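Local coordinates for iron-sulfur cluster assembly protein SufA (Escherichia coli, PDB 2D2A) that assembles iron-sulfur clusters under oxidative stress and iron limitation, a homodimer that binds [2Fe-2S] and [4Fe-4S] clusters and passes them to target proteins such as ferredoxin and aconitase, at residues A[37-41]-A[102-108]. Residues are numbered along the deposited sequence; the frame is centred on the assembly and turned at random.
Sequences AWQGL and VPLQAMP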
loop_
_atom_site.group_PDB
_atom_site.type_symbol
_atom_site.label_atom_id
_atom_site.label_comp_id
_atom_site.label_asym_id
_atom_site.label_seq_id
_atom_site.Cartn_x
_atom_site.Cartn_y
_atom_site.Cartn_z
ATOM N N ALA A 37 17.789 15.468 21.941
ATOM C CA ALA A 37 16.477 16.161 21.957
ATOM C C ALA A 37 15.768 16.518 20.498
ATOM O O ALA A 37 15.928 17.608 19.905
ATOM C CB ALA A 37 16.402 17.307 23.012
ATOM N N TRP A 38 14.865 15.584 20.043
ATOM C CA TRP A 38 14.147 15.583 18.786
ATOM C C TRP A 38 12.780 16.060 18.964
ATOM O O TRP A 38 12.359 16.193 20.062
ATOM C CB TRP A 38 14.104 14.175 18.378
ATOM C CG TRP A 38 15.401 13.511 18.282
ATOM C CD1 TRP A 38 15.979 12.770 19.250
ATOM C CD2 TRP A 38 16.316 13.568 17.209
ATOM N NE1 TRP A 38 17.191 12.297 18.803
ATOM C CE2 TRP A 38 17.401 12.747 17.532
ATOM C CE3 TRP A 38 16.338 14.209 15.988
ATOM C CZ2 TRP A 38 18.526 12.597 16.683
ATOM C CZ3 TRP A 38 17.436 14.009 15.076
ATOM C CH2 TRP A 38 18.526 13.270 15.461
ATOM N N GLN A 39 12.086 16.444 17.896
ATOM C CA GLN A 39 10.765 17.037 18.176
ATOM C C GLN A 39 9.814 16.048 18.363
ATOM O O GLN A 39 8.857 16.284 19.029
ATOM C CB GLN A 39 10.039 17.812 17.066
ATOM C CG GLN A 39 10.402 17.633 15.648
ATOM C CD GLN A 39 9.799 18.786 14.713
ATOM O OE1 GLN A 39 10.487 19.852 14.502
ATOM N NE2 GLN A 39 8.592 18.512 14.087
ATOM N N GLY A 40 10.013 15.003 17.584
ATOM C CA GLY A 40 9.402 13.725 17.896
ATOM C C GLY A 40 8.610 13.262 16.728
ATOM O O GLY A 40 8.844 13.839 15.569
ATOM N N LEU A 41 7.746 12.254 16.946
ATOM C CA LEU A 41 6.865 11.926 15.836
ATOM C C LEU A 41 5.493 11.847 16.256
ATOM O O LEU A 41 5.236 11.684 17.361
ATOM C CB LEU A 41 7.201 10.644 15.139
ATOM C CG LEU A 41 8.499 10.064 14.681
ATOM C CD1 LEU A 41 8.398 9.349 13.287
ATOM C CD2 LEU A 41 9.832 10.887 14.847
ATOM N N VAL A 102 10.137 4.250 17.929
ATOM C CA VAL A 102 11.037 4.568 16.808
ATOM C C VAL A 102 12.492 4.372 17.177
ATOM O O VAL A 102 12.936 4.932 18.101
ATOM C CB VAL A 102 10.965 6.009 16.410
ATOM C CG1 VAL A 102 11.878 6.209 15.145
ATOM C CG2 VAL A 102 9.615 6.392 16.131
ATOM N N PRO A 103 13.262 3.574 16.463
ATOM C CA PRO A 103 14.696 3.464 16.811
ATOM C C PRO A 103 15.527 4.760 16.739
ATOM O O PRO A 103 15.508 5.343 15.638
ATOM C CB PRO A 103 15.221 2.420 15.833
ATOM C CG PRO A 103 14.180 2.195 14.734
ATOM C CD PRO A 103 12.875 2.746 15.281
ATOM N N LEU A 104 16.239 5.222 17.774
ATOM C CA LEU A 104 17.351 6.165 17.475
ATOM C C LEU A 104 18.245 6.099 16.249
ATOM O O LEU A 104 18.502 7.139 15.703
ATOM C CB LEU A 104 18.347 6.041 18.562
ATOM C CG LEU A 104 18.059 6.712 19.934
ATOM C CD1 LEU A 104 19.213 6.639 20.870
ATOM C CD2 LEU A 104 17.621 8.110 19.749
ATOM N N GLN A 105 18.798 4.989 15.801
ATOM C CA GLN A 105 19.549 5.067 14.575
ATOM C C GLN A 105 18.674 5.519 13.415
ATOM O O GLN A 105 19.101 5.415 12.194
ATOM C CB GLN A 105 20.206 3.728 14.168
ATOM C CG GLN A 105 21.804 3.477 14.522
ATOM C CD GLN A 105 22.610 4.702 15.101
ATOM O OE1 GLN A 105 22.616 4.932 16.339
ATOM N NE2 GLN A 105 23.360 5.393 14.214
ATOM N N ALA A 106 17.424 5.855 13.663
ATOM C CA ALA A 106 16.489 6.343 12.608
ATOM C C ALA A 106 16.075 7.836 12.722
ATOM O O ALA A 106 15.750 8.460 11.704
ATOM C CB ALA A 106 15.302 5.498 12.491
ATOM N N MET A 107 16.222 8.399 13.901
ATOM C CA MET A 107 15.670 9.669 14.138
ATOM C C MET A 107 16.171 10.764 13.158
ATOM O O MET A 107 15.365 11.589 12.645
ATOM C CB MET A 107 15.960 10.173 15.553
ATOM C CG MET A 107 15.054 9.642 16.621
ATOM S SD MET A 107 13.335 9.559 16.344
ATOM C CE MET A 107 12.772 11.008 16.860
ATOM N N PRO A 108 17.510 10.859 13.009
ATOM C CA PRO A 108 18.114 11.665 11.954
ATOM C C PRO A 108 17.386 11.741 10.641
ATOM O O PRO A 108 17.043 12.836 10.289
ATOM C CB PRO A 108 19.330 10.844 11.680
ATOM C CG PRO A 108 19.192 9.591 12.575
ATOM C CD PRO A 108 18.605 10.208 13.800
#
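W38 lays one face of its indole over M107, whose CB stands 3.6 Å from the centroid of the six-membered ring and 13° off the ring normal, a CH-pi contact made by the root of the side chain. The sulfur adds a longer Met-aromatic contact, SD lying 5.0 Å from the centroid of the five-membered ring, above the same face. Bends at chi2 (-44°) and chi3 (-90°) carry the methionine chain along the indole toward its stem, and CE ends 3.8 Å from W38 CB; an unbranched, flexible thioether suits such a turn. Tryptophan suits its place because the broad indole spans both M107 CB and the sulfur while NE1 still bonds to Q34. At the far end of the ring W38 CH2 meets P108 CD obliquely at 3.5 Å.

The contact joins the loop ahead of strand 42-43 to the end of strand 98-103 and the start of helix 107-110 in this HesB/IscA-family protein, away from the cluster-binding cysteines. Replacing the indole by an alanine's methyl would probably bare one side of M107 CB and CG, remove the ring against P108 CD, and leave Q34 OE1 without the NE1 donor.

Apolar packing without the indole continues deeper. L41 CD2 lies 3.6 Å from M107 CE, and L41 CG is 4.1 Å from V102 CG2, the two side chains crossing at about a right angle. The forked ends of L41 and V102 suit this buried layer by offering methyls to several neighbours, L66 of strand 63-71 touching L41 and F93 of strand 90-95 touching V102 and M107.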